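Local coordinates for protein japanin (Rhipicephalus appendiculatus, PDB 4BOE) that binds cholesterol in a lipocalin barrel and, as a tick salivary protein, blocks dendritic cell differentiation and dampens pro-inflammatory responses of the host, at residues Pro5-Gln10 / Asp39-Ser44; Gly61-Lys66 / Leu74-Ser79; Thr11-Gly16 / Cys28-Tyr33. All coordinates share one frame; numbering follows the deposited sequence.

Contact 1 (Pro5-Gln10 / Asp39-Ser44); sequences PAINTQ and DWVTRS
Ile7 and Val41 bring the two backbones nearest, their CA atoms 6.0 Å apart, and no backbone hydrogen bond joins the loop 5-10 to the strand residues 40-44, so the strand's side chains, above all Arg43, reach the loop, mostly at its carbonyls. Arg43 carries most of the contact. Its side chain crosses to the loop, bent about the CG-CD bond (chi3 68°), and presents the edge of the guanidinium to a run of backbone carbonyls. NH1 is shared by two of them: it donates to Asn8 O at 2.9 Å, close to the guanidinium plane and nearly in line with the C=O bond, and to Ala6 O at 2.9 Å, which lies tilted from that plane and receives the proton from above its own carbonyl plane. NH2 adds Gln10 O at 3.1 Å, again near the plane, with an N-H...O angle of 152°. NE, the third corner, bonds to Thr31 OG1 of the neighbouring strand. With both ends of the group gripped, its rotation is fixed, and the irregular loop is held at three alternate carbonyls. Next to this polar network, the CG2 methyl of Val41 meets Ile7 CB at 4.0 Å, the two side chains crossing at about a right angle. The cholesterol touches both Ala6 and Arg43, consistent with the loop closing off the lipocalin pocket at the sterol's tail. Strand 40-49, from which Arg43 and Val41 reach out, runs between strands 26-37 and 59-66 in the barrel sheet, while the loop leads directly into strand 12-18.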
loop_
_atom_site.group_PDB
_atom_site.type_symbol
_atom_site.label_atom_id
_atom_site.label_comp_id
_atom_site.label_asym_id
_atom_site.label_seq_id
_atom_site.Cartn_x
_atom_site.Cartn_y
_atom_site.Cartn_z
ATOM N N PRO A 5 -2.906 3.032 10.361
ATOM C CA PRO A 5 -2.957 1.688 9.765
ATOM C C PRO A 5 -1.622 0.967 9.421
ATOM O O PRO A 5 -1.586 -0.279 9.482
ATOM C CB PRO A 5 -3.791 1.888 8.508
ATOM C CG PRO A 5 -4.426 3.149 8.646
ATOM C CD PRO A 5 -3.576 4.006 9.484
ATOM N N ALA A 6 -0.585 1.723 9.011
ATOM C CA ALA A 6 0.726 1.180 8.642
ATOM C C ALA A 6 1.390 0.341 9.739
ATOM O O ALA A 6 2.002 -0.684 9.442
ATOM C CB ALA A 6 1.646 2.296 8.240
ATOM N N ILE A 7 1.230 0.750 11.012
ATOM C CA ILE A 7 1.808 0.046 12.179
ATOM C C ILE A 7 0.773 -0.756 12.952
ATOM O O ILE A 7 1.082 -1.319 14.001
ATOM C CB ILE A 7 2.576 1.051 13.063
ATOM C CG1 ILE A 7 1.660 2.229 13.555
ATOM C CG2 ILE A 7 3.762 1.595 12.278
ATOM C CD1 ILE A 7 2.012 2.753 14.816
ATOM N N ASN A 8 -0.416 -0.909 12.374
ATOM C CA ASN A 8 -1.510 -1.653 12.928
ATOM C C ASN A 8 -1.524 -3.047 12.305
ATOM O O ASN A 8 -0.808 -3.315 11.334
ATOM C CB ASN A 8 -2.844 -0.923 12.692
ATOM C CG ASN A 8 -3.852 -1.128 13.802
ATOM O OD1 ASN A 8 -3.641 -1.915 14.708
ATOM N ND2 ASN A 8 -4.977 -0.468 13.732
ATOM N N THR A 9 -2.326 -3.930 12.883
ATOM C CA THR A 9 -2.362 -5.354 12.560
ATOM C C THR A 9 -3.345 -5.784 11.487
ATOM O O THR A 9 -3.386 -6.976 11.153
ATOM C CB THR A 9 -2.600 -6.136 13.860
ATOM O OG1 THR A 9 -3.780 -5.643 14.504
ATOM C CG2 THR A 9 -1.429 -6.025 14.821
ATOM N N GLN A 10 -4.089 -4.859 10.898
ATOM C CA GLN A 10 -5.014 -5.224 9.812
ATOM C C GLN A 10 -4.303 -5.210 8.463
ATOM O O GLN A 10 -3.402 -4.414 8.236
ATOM C CB GLN A 10 -6.224 -4.284 9.760
ATOM C CG GLN A 10 -7.314 -4.667 10.768
ATOM C CD GLN A 10 -8.132 -5.888 10.374
ATOM O OE1 GLN A 10 -8.305 -6.237 9.189
ATOM N NE2 GLN A 10 -8.713 -6.529 11.362
ATOM N N ASP A 39 10.576 -0.256 17.671
ATOM C CA ASP A 39 9.782 0.719 16.912
ATOM C C ASP A 39 9.463 0.261 15.479
ATOM O O ASP A 39 8.729 0.960 14.792
ATOM C CB ASP A 39 10.519 2.073 16.880
ATOM C CG ASP A 39 10.713 2.688 18.260
ATOM O OD1 ASP A 39 9.829 2.468 19.148
ATOM O OD2 ASP A 39 11.725 3.411 18.452
ATOM N N TRP A 40 9.978 -0.905 15.037
ATOM C CA TRP A 40 9.779 -1.382 13.680
ATOM C C TRP A 40 8.746 -2.458 13.568
ATOM O O TRP A 40 8.838 -3.470 14.253
ATOM C CB TRP A 40 11.099 -1.867 13.095
ATOM C CG TRP A 40 12.085 -0.758 12.921
ATOM C CD1 TRP A 40 12.935 -0.263 13.867
ATOM C CD2 TRP A 40 12.196 0.112 11.785
ATOM N NE1 TRP A 40 13.584 0.855 13.382
ATOM C CE2 TRP A 40 13.199 1.067 12.084
ATOM C CE3 TRP A 40 11.543 0.184 10.548
ATOM C CZ2 TRP A 40 13.566 2.071 11.186
ATOM C CZ3 TRP A 40 11.915 1.167 9.646
ATOM C CH2 TRP A 40 12.896 2.114 9.971
ATOM N N VAL A 41 7.787 -2.274 12.656
ATOM C CA VAL A 41 6.773 -3.284 12.362
ATOM C C VAL A 41 7.223 -4.003 11.098
ATOM O O VAL A 41 7.579 -3.351 10.124
ATOM C CB VAL A 41 5.368 -2.640 12.213
ATOM C CG1 VAL A 41 4.361 -3.623 11.619
ATOM C CG2 VAL A 41 4.879 -2.147 13.574
ATOM N N THR A 42 7.132 -5.330 11.083
ATOM C CA THR A 42 7.481 -6.094 9.893
ATOM C C THR A 42 6.188 -6.458 9.239
ATOM O O THR A 42 5.268 -6.949 9.892
ATOM C CB THR A 42 8.365 -7.333 10.197
ATOM O OG1 THR A 42 9.497 -6.902 10.918
ATOM C CG2 THR A 42 8.882 -8.017 8.937
ATOM N N ARG A 43 6.110 -6.196 7.941
ATOM C CA ARG A 43 4.945 -6.547 7.161
ATOM C C ARG A 43 5.419 -7.304 5.905
ATOM O O ARG A 43 6.558 -7.156 5.463
ATOM C CB ARG A 43 4.176 -5.296 6.702
ATOM C CG ARG A 43 3.858 -4.227 7.757
ATOM C CD ARG A 43 2.959 -3.134 7.119
ATOM N NE ARG A 43 1.654 -3.703 6.812
ATOM C CZ ARG A 43 0.610 -3.771 7.626
ATOM N NH1 ARG A 43 0.641 -3.174 8.810
ATOM N NH2 ARG A 43 -0.505 -4.383 7.235
ATOM N N SER A 44 4.529 -8.055 5.321
ATOM C CA SER A 44 4.783 -8.695 4.034
ATOM C C SER A 44 4.177 -7.845 2.920
ATOM O O SER A 44 3.269 -7.067 3.170
ATOM C CB SER A 44 4.152 -10.082 3.989
ATOM O OG SER A 44 2.741 -9.987 4.074
#

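Contact 2 (Gly61-Lys66 / Leu74-Ser79); sequences GAFQVK and LRVKAS. With CLR (cholesterol), chain C.
The beta hairpin of strands 59-66 and 73-78 forms part of the lipocalin barrel wall, and its antiparallel ladder pairs Phe63 with Ala78, Gln64 with Lys77, Val65 with Val76 and Lys66 with Arg75. Gln64 and Lys77 exchange two backbone bonds, N to O at 2.8 Å each way; Lys66 and Arg75 do the same at 3.0 Å. Beyond them Ser79 N donates to Ala62 O at 3.1 Å, while the Ser79 hydroxyl caps Val82 N at the start of helix 80-85. On the face carrying Phe63, Val65, Val76 and Ala78 the packing is apolar. Phe63 CG sits between its backbone N and carbonyl carbon (chi1 63°), which turns the ring away from the partner strand and into the pocket. There CE2 lies 3.7 Å from cholesterol C24, and the sterol methyl C21 stands over one face of the ring, offset toward its rim. Val65 and Val76 lie side by side, CG1 to CG2 at 3.9 Å, and Leu74 CD1 comes up to Val65 CB. The other face is polar. Lys66 and Arg75 run alongside each other, CB to CB at 3.9 Å, bringing like charges into the same neighbourhood; Arg75 NE is paired with Asp91. Gln64 NE2 approaches Lys77 CE at 3.6 Å, and the Lys77 amino group makes a cation-pi contact with Trp40. Strand 40-49 flanks the hairpin along 59-66, strand 91-98 flanks it along 73-78, and helix 80-85 follows directly from Ser79.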
loop_
_atom_site.group_PDB
_atom_site.type_symbol
_atom_site.label_atom_id
_atom_site.label_comp_id
_atom_site.label_asym_id
_atom_site.label_seq_id
_atom_site.Cartn_x
_atom_site.Cartn_y
_atom_site.Cartn_z
ATOM N N GLY A 61 7.104 -10.588 -0.525
ATOM C CA GLY A 61 8.257 -9.825 -0.142
ATOM C C GLY A 61 8.030 -9.393 1.279
ATOM O O GLY A 61 7.006 -9.724 1.875
ATOM N N ALA A 62 8.977 -8.675 1.819
ATOM C CA ALA A 62 8.903 -8.187 3.177
ATOM C C ALA A 62 9.600 -6.880 3.331
ATOM O O ALA A 62 10.501 -6.533 2.561
ATOM C CB ALA A 62 9.450 -9.191 4.150
ATOM N N PHE A 63 9.092 -6.112 4.296
ATOM C CA PHE A 63 9.617 -4.800 4.608
ATOM C C PHE A 63 9.293 -4.443 6.051
ATOM O O PHE A 63 8.451 -5.059 6.689
ATOM C CB PHE A 63 9.081 -3.743 3.610
ATOM C CG PHE A 63 7.588 -3.515 3.618
ATOM C CD1 PHE A 63 6.734 -4.350 2.902
ATOM C CD2 PHE A 63 7.034 -2.475 4.350
ATOM C CE1 PHE A 63 5.351 -4.165 2.945
ATOM C CE2 PHE A 63 5.646 -2.304 4.403
ATOM C CZ PHE A 63 4.819 -3.125 3.663
ATOM N N GLN A 64 9.978 -3.468 6.564
ATOM C CA GLN A 64 9.702 -2.974 7.890
ATOM C C GLN A 64 9.297 -1.488 7.798
ATOM O O GLN A 64 9.758 -0.780 6.912
ATOM C CB GLN A 64 10.930 -3.128 8.788
ATOM C CG GLN A 64 11.312 -4.566 9.026
ATOM C CD GLN A 64 12.397 -4.619 10.057
ATOM O OE1 GLN A 64 12.163 -4.864 11.237
ATOM N NE2 GLN A 64 13.563 -4.212 9.664
ATOM N N VAL A 65 8.440 -1.046 8.719
ATOM C CA VAL A 65 7.982 0.338 8.795
ATOM C C VAL A 65 8.062 0.882 10.209
ATOM O O VAL A 65 7.809 0.180 11.188
ATOM C CB VAL A 65 6.556 0.561 8.180
ATOM C CG1 VAL A 65 6.540 0.169 6.719
ATOM C CG2 VAL A 65 5.496 -0.230 8.915
ATOM N N LYS A 66 8.343 2.160 10.294
ATOM C CA LYS A 66 8.412 2.898 11.542
ATOM C C LYS A 66 7.597 4.179 11.399
ATOM O O LYS A 66 7.783 4.904 10.431
ATOM C CB LYS A 66 9.876 3.275 11.872
ATOM C CG LYS A 66 10.088 3.833 13.268
ATOM C CD LYS A 66 11.493 4.319 13.525
ATOM C CE LYS A 66 11.846 5.568 12.751
ATOM N NZ LYS A 66 13.065 6.238 13.289
ATOM N N LEU A 74 6.447 8.323 6.984
ATOM C CA LEU A 74 6.467 6.891 7.248
ATOM C C LEU A 74 7.876 6.422 6.820
ATOM O O LEU A 74 8.268 6.633 5.674
ATOM C CB LEU A 74 5.411 6.157 6.420
ATOM C CG LEU A 74 5.284 4.665 6.629
ATOM C CD1 LEU A 74 4.878 4.354 8.067
ATOM C CD2 LEU A 74 4.294 4.096 5.687
ATOM N N ARG A 75 8.610 5.774 7.716
ATOM C CA ARG A 75 9.957 5.245 7.401
ATOM C C ARG A 75 9.792 3.800 6.900
ATOM O O ARG A 75 9.087 3.040 7.526
ATOM C CB ARG A 75 10.880 5.286 8.638
ATOM C CG ARG A 75 11.737 6.539 8.750
ATOM C CD ARG A 75 10.957 7.819 8.945
ATOM N NE ARG A 75 11.754 8.987 8.542
ATOM C CZ ARG A 75 12.132 10.003 9.320
ATOM N NH1 ARG A 75 11.787 10.038 10.608
ATOM N NH2 ARG A 75 12.853 10.997 8.816
ATOM N N VAL A 76 10.430 3.440 5.789
ATOM C CA VAL A 76 10.297 2.096 5.202
ATOM C C VAL A 76 11.688 1.493 5.011
ATOM O O VAL A 76 12.523 2.150 4.428
ATOM C CB VAL A 76 9.484 2.134 3.865
ATOM C CG1 VAL A 76 9.457 0.765 3.169
ATOM C CG2 VAL A 76 8.064 2.658 4.096
ATOM N N LYS A 77 11.951 0.283 5.561
ATOM C CA LYS A 77 13.200 -0.466 5.330
ATOM C C LYS A 77 12.756 -1.719 4.579
ATOM O O LYS A 77 12.300 -2.693 5.165
ATOM C CB LYS A 77 13.953 -0.829 6.628
ATOM C CG LYS A 77 14.635 0.353 7.272
ATOM C CD LYS A 77 15.623 -0.005 8.409
ATOM C CE LYS A 77 15.126 -1.004 9.416
ATOM N NZ LYS A 77 16.060 -1.157 10.569
ATOM N N ALA A 78 12.740 -1.612 3.283
ATOM C CA ALA A 78 12.293 -2.681 2.418
ATOM C C ALA A 78 13.430 -3.636 2.082
ATOM O O ALA A 78 14.593 -3.231 1.990
ATOM C CB ALA A 78 11.695 -2.117 1.135
ATOM N N SER A 79 13.071 -4.907 1.858
ATOM C CA SER A 79 14.045 -5.901 1.440
ATOM C C SER A 79 14.689 -5.468 0.120
ATOM O O SER A 79 14.164 -4.646 -0.644
ATOM C CB SER A 79 13.380 -7.261 1.255
ATOM O OG SER A 79 12.508 -7.230 0.136
HETATM C C1 CLR C . 2.602 -2.256 -7.104
HETATM C C2 CLR C . 2.194 -2.441 -8.563
HETATM C C3 CLR C . 1.221 -1.369 -9.006
HETATM C C4 CLR C . 1.813 0.007 -8.782
HETATM C C5 CLR C . 2.327 0.206 -7.372
HETATM C C6 CLR C . 1.987 1.288 -6.683
HETATM C C7 CLR C . 2.427 1.595 -5.287
HETATM C C8 CLR C . 3.619 0.751 -4.852
HETATM C C9 CLR C . 3.391 -0.720 -5.271
HETATM C C10 CLR C . 3.242 -0.888 -6.816
HETATM C C11 CLR C . 4.446 -1.661 -4.659
HETATM C C12 CLR C . 4.628 -1.481 -3.152
HETATM C C13 CLR C . 4.941 -0.027 -2.758
HETATM C C14 CLR C . 3.802 0.838 -3.339
HETATM C C15 CLR C . 4.021 2.206 -2.683
HETATM C C16 CLR C . 4.428 1.838 -1.256
HETATM C C17 CLR C . 4.771 0.328 -1.262
HETATM C C18 CLR C . 6.333 0.385 -3.278
HETATM C C19 CLR C . 4.600 -0.803 -7.550
HETATM C C20 CLR C . 5.888 -0.029 -0.263
HETATM C C21 CLR C . 6.220 -1.529 -0.244
HETATM C C22 CLR C . 5.545 0.470 1.152
HETATM C C23 CLR C . 4.122 0.152 1.674
HETATM C C24 CLR C . 3.906 0.665 3.066
HETATM C C25 CLR C . 2.525 0.655 3.684
HETATM C C26 CLR C . 1.317 0.192 2.909
HETATM C C27 CLR C . 2.452 0.318 5.152
HETATM O O1 CLR C . 0.971 -1.525 -10.410
#

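Contact 3 (Thr11-Gly16 / Cys28-Tyr33); sequences TLYLAG and CVKTRY. With CLR (cholesterol), chain C.
Tyr13 and Lys30 lie side by side and point the same way from a non-hydrogen-bonded pair of the antiparallel hairpin of strands 12-18 and 26-37 in the lipocalin barrel. The ring comes alongside the aliphatic chain, Tyr13 CD2 meeting Lys30 CB at 3.8 Å, while Lys30 NZ goes on to Cys150 O. Leu12, Leu14, Val29 and Thr31 turn to the sterol instead. Thr31 directs CG2 at both Leu12 CB (3.7 Å) and cholesterol C26 (3.8 Å), because its OG1 is anti to the backbone N (chi1 171°) and bonds to Ser44 O. Leu14 and Val29 meet CB to CB, and Leu14 CD2 reaches C6 of the sterol rings at 3.9 Å. At the loop end Thr11 and Arg32 lie side by side, pointing the same way, Thr11 OG1 resting against Arg32 CG, with Thr11 CG2 3.4 Å from Thr31 O. A valine in place of Thr11 would probably leave the water it shares with Tyr33 N without its hydroxyl mate. Both strands are tied by Leu12 and Thr31, whose backbones exchange hydrogen bonds, and by Leu14 N to Val29 O. A second water donates to Leu14 O at 2.8 Å and to Val29 O at 2.7 Å.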
loop_
_atom_site.group_PDB
_atom_site.type_symbol
_atom_site.label_atom_id
_atom_site.label_comp_id
_atom_site.label_asym_id
_atom_site.label_seq_id
_atom_site.Cartn_x
_atom_site.Cartn_y
_atom_site.Cartn_z
ATOM N N THR A 11 -4.718 -6.094 7.574
ATOM C CA THR A 11 -4.175 -6.170 6.222
ATOM C C THR A 11 -4.624 -4.949 5.445
ATOM O O THR A 11 -5.781 -4.553 5.559
ATOM C CB THR A 11 -4.604 -7.474 5.551
ATOM O OG1 THR A 11 -4.095 -8.555 6.309
ATOM C CG2 THR A 11 -4.151 -7.598 4.096
ATOM N N LEU A 12 -3.717 -4.369 4.646
ATOM C CA LEU A 12 -4.009 -3.211 3.809
ATOM C C LEU A 12 -3.935 -3.608 2.345
ATOM O O LEU A 12 -3.028 -4.318 1.952
ATOM C CB LEU A 12 -3.016 -2.090 4.084
ATOM C CG LEU A 12 -3.024 -1.446 5.448
ATOM C CD1 LEU A 12 -1.780 -0.584 5.631
ATOM C CD2 LEU A 12 -4.284 -0.573 5.619
ATOM N N TYR A 13 -4.866 -3.101 1.536
ATOM C CA TYR A 13 -4.987 -3.390 0.124
ATOM C C TYR A 13 -4.798 -2.136 -0.683
ATOM O O TYR A 13 -5.392 -1.107 -0.355
ATOM C CB TYR A 13 -6.384 -3.942 -0.186
ATOM C CG TYR A 13 -6.731 -5.170 0.618
ATOM C CD1 TYR A 13 -7.246 -5.062 1.911
ATOM C CD2 TYR A 13 -6.487 -6.438 0.117
ATOM C CE1 TYR A 13 -7.500 -6.190 2.684
ATOM C CE2 TYR A 13 -6.789 -7.573 0.852
ATOM C CZ TYR A 13 -7.272 -7.451 2.150
ATOM O OH TYR A 13 -7.567 -8.589 2.863
ATOM N N LEU A 14 -4.018 -2.242 -1.785
ATOM C CA LEU A 14 -3.776 -1.120 -2.681
ATOM C C LEU A 14 -5.051 -0.844 -3.471
ATOM O O LEU A 14 -5.572 -1.725 -4.147
ATOM C CB LEU A 14 -2.595 -1.418 -3.631
ATOM C CG LEU A 14 -2.202 -0.288 -4.584
ATOM C CD1 LEU A 14 -1.686 0.909 -3.825
ATOM C CD2 LEU A 14 -1.183 -0.798 -5.596
ATOM N N ALA A 15 -5.623 0.328 -3.267
ATOM C CA ALA A 15 -6.894 0.700 -3.906
ATOM C C ALA A 15 -6.698 1.716 -5.027
ATOM O O ALA A 15 -7.578 1.886 -5.853
ATOM C CB ALA A 15 -7.833 1.269 -2.861
ATOM N N GLY A 16 -5.569 2.404 -5.058
ATOM C CA GLY A 16 -5.339 3.411 -6.080
ATOM C C GLY A 16 -3.896 3.838 -6.064
ATOM O O GLY A 16 -3.258 3.735 -5.032
ATOM N N CYS A 28 -3.500 -7.930 -7.197
ATOM C CA CYS A 28 -3.820 -8.368 -5.837
ATOM C C CYS A 28 -2.796 -7.832 -4.794
ATOM O O CYS A 28 -2.444 -8.569 -3.881
ATOM C CB CYS A 28 -3.918 -9.899 -5.793
ATOM S SG CYS A 28 -4.991 -10.645 -7.076
ATOM N N VAL A 29 -2.326 -6.562 -4.937
ATOM C CA VAL A 29 -1.297 -5.962 -4.059
ATOM C C VAL A 29 -1.875 -5.670 -2.691
ATOM O O VAL A 29 -2.922 -5.017 -2.563
ATOM C CB VAL A 29 -0.602 -4.726 -4.679
ATOM C CG1 VAL A 29 0.431 -4.125 -3.729
ATOM C CG2 VAL A 29 0.053 -5.087 -5.994
ATOM N N LYS A 30 -1.231 -6.212 -1.675
ATOM C CA LYS A 30 -1.662 -6.058 -0.292
ATOM C C LYS A 30 -0.491 -6.234 0.667
ATOM O O LYS A 30 0.563 -6.734 0.296
ATOM C CB LYS A 30 -2.790 -7.068 0.024
ATOM C CG LYS A 30 -2.359 -8.513 0.049
ATOM C CD LYS A 30 -3.475 -9.493 0.378
ATOM C CE LYS A 30 -3.986 -10.207 -0.823
ATOM N NZ LYS A 30 -5.116 -11.130 -0.520
ATOM N N THR A 31 -0.678 -5.816 1.900
ATOM C CA THR A 31 0.362 -5.954 2.910
ATOM C C THR A 31 -0.234 -6.503 4.213
ATOM O O THR A 31 -1.206 -5.947 4.719
ATOM C CB THR A 31 1.204 -4.643 3.095
ATOM O OG1 THR A 31 2.034 -4.793 4.225
ATOM C CG2 THR A 31 0.388 -3.416 3.349
ATOM N N ARG A 32 0.356 -7.596 4.750
ATOM C CA ARG A 32 -0.069 -8.181 6.017
ATOM C C ARG A 32 0.948 -7.857 7.087
ATOM O O ARG A 32 2.151 -7.833 6.834
ATOM C CB ARG A 32 -0.248 -9.709 5.950
ATOM C CG ARG A 32 -1.096 -10.227 4.826
ATOM C CD ARG A 32 -1.505 -11.635 5.137
ATOM N NE ARG A 32 -2.251 -12.252 4.040
ATOM C CZ ARG A 32 -1.732 -13.004 3.076
ATOM N NH1 ARG A 32 -0.424 -13.254 3.041
ATOM N NH2 ARG A 32 -2.514 -13.512 2.133
ATOM N N TYR A 33 0.459 -7.695 8.307
ATOM C CA TYR A 33 1.270 -7.461 9.481
ATOM C C TYR A 33 1.910 -8.796 9.856
ATOM O O TYR A 33 1.209 -9.816 9.899
ATOM C CB TYR A 33 0.354 -6.991 10.638
ATOM C CG TYR A 33 1.041 -6.877 11.983
ATOM C CD1 TYR A 33 1.203 -7.987 12.803
ATOM C CD2 TYR A 33 1.510 -5.654 12.442
ATOM C CE1 TYR A 33 1.848 -7.885 14.036
ATOM C CE2 TYR A 33 2.150 -5.542 13.668
ATOM C CZ TYR A 33 2.261 -6.651 14.490
ATOM O OH TYR A 33 2.867 -6.529 15.713
HETATM C C1 CLR C . 2.602 -2.256 -7.104
HETATM C C2 CLR C . 2.194 -2.441 -8.563
HETATM C C3 CLR C . 1.221 -1.369 -9.006
HETATM C C4 CLR C . 1.813 0.007 -8.782
HETATM C C5 CLR C . 2.327 0.206 -7.372
HETATM C C6 CLR C . 1.987 1.288 -6.683
HETATM C C7 CLR C . 2.427 1.595 -5.287
HETATM C C8 CLR C . 3.619 0.751 -4.852
HETATM C C9 CLR C . 3.391 -0.720 -5.271
HETATM C C10 CLR C . 3.242 -0.888 -6.816
HETATM C C11 CLR C . 4.446 -1.661 -4.659
HETATM C C12 CLR C . 4.628 -1.481 -3.152
HETATM C C13 CLR C . 4.941 -0.027 -2.758
HETATM C C14 CLR C . 3.802 0.838 -3.339
HETATM C C15 CLR C . 4.021 2.206 -2.683
HETATM C C16 CLR C . 4.428 1.838 -1.256
HETATM C C17 CLR C . 4.771 0.328 -1.262
HETATM C C18 CLR C . 6.333 0.385 -3.278
HETATM C C19 CLR C . 4.600 -0.803 -7.550
HETATM C C20 CLR C . 5.888 -0.029 -0.263
HETATM C C21 CLR C . 6.220 -1.529 -0.244
HETATM C C22 CLR C . 5.545 0.470 1.152
HETATM C C23 CLR C . 4.122 0.152 1.674
HETATM C C24 CLR C . 3.906 0.665 3.066
HETATM C C25 CLR C . 2.525 0.655 3.684
HETATM C C26 CLR C . 1.317 0.192 2.909
HETATM C C27 CLR C . 2.452 0.318 5.152
HETATM O O1 CLR C . 0.971 -1.525 -10.410
HETATM O O HOH W 1 -2.574 -8.284 8.764
HETATM O O HOH W 2 -4.669 -4.376 -4.498
#

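How the contacts relate
All three contacts reach one curled antiparallel sheet. Contact 3 is the buried one, its centre about 5 Å from the centre of the chain, whereas contacts 1 and 2 are partly buried, 12 and 11 Å out and on the same side. Contacts 2 and 3 are hairpin ladders with an apolar face on the cholesterol; contact 1 has no ladder and relies on an arginine reading loop carbonyls. Strand 40-49 connects them: Val41 O and Arg43 N bond to Val65 N and Phe63 O in contact 2, while Ser44 N bonds to Arg32 O in contact 3. Phe63 CZ packs against Thr31 OG1, joining contacts 2 and 3 beside the sterol tail.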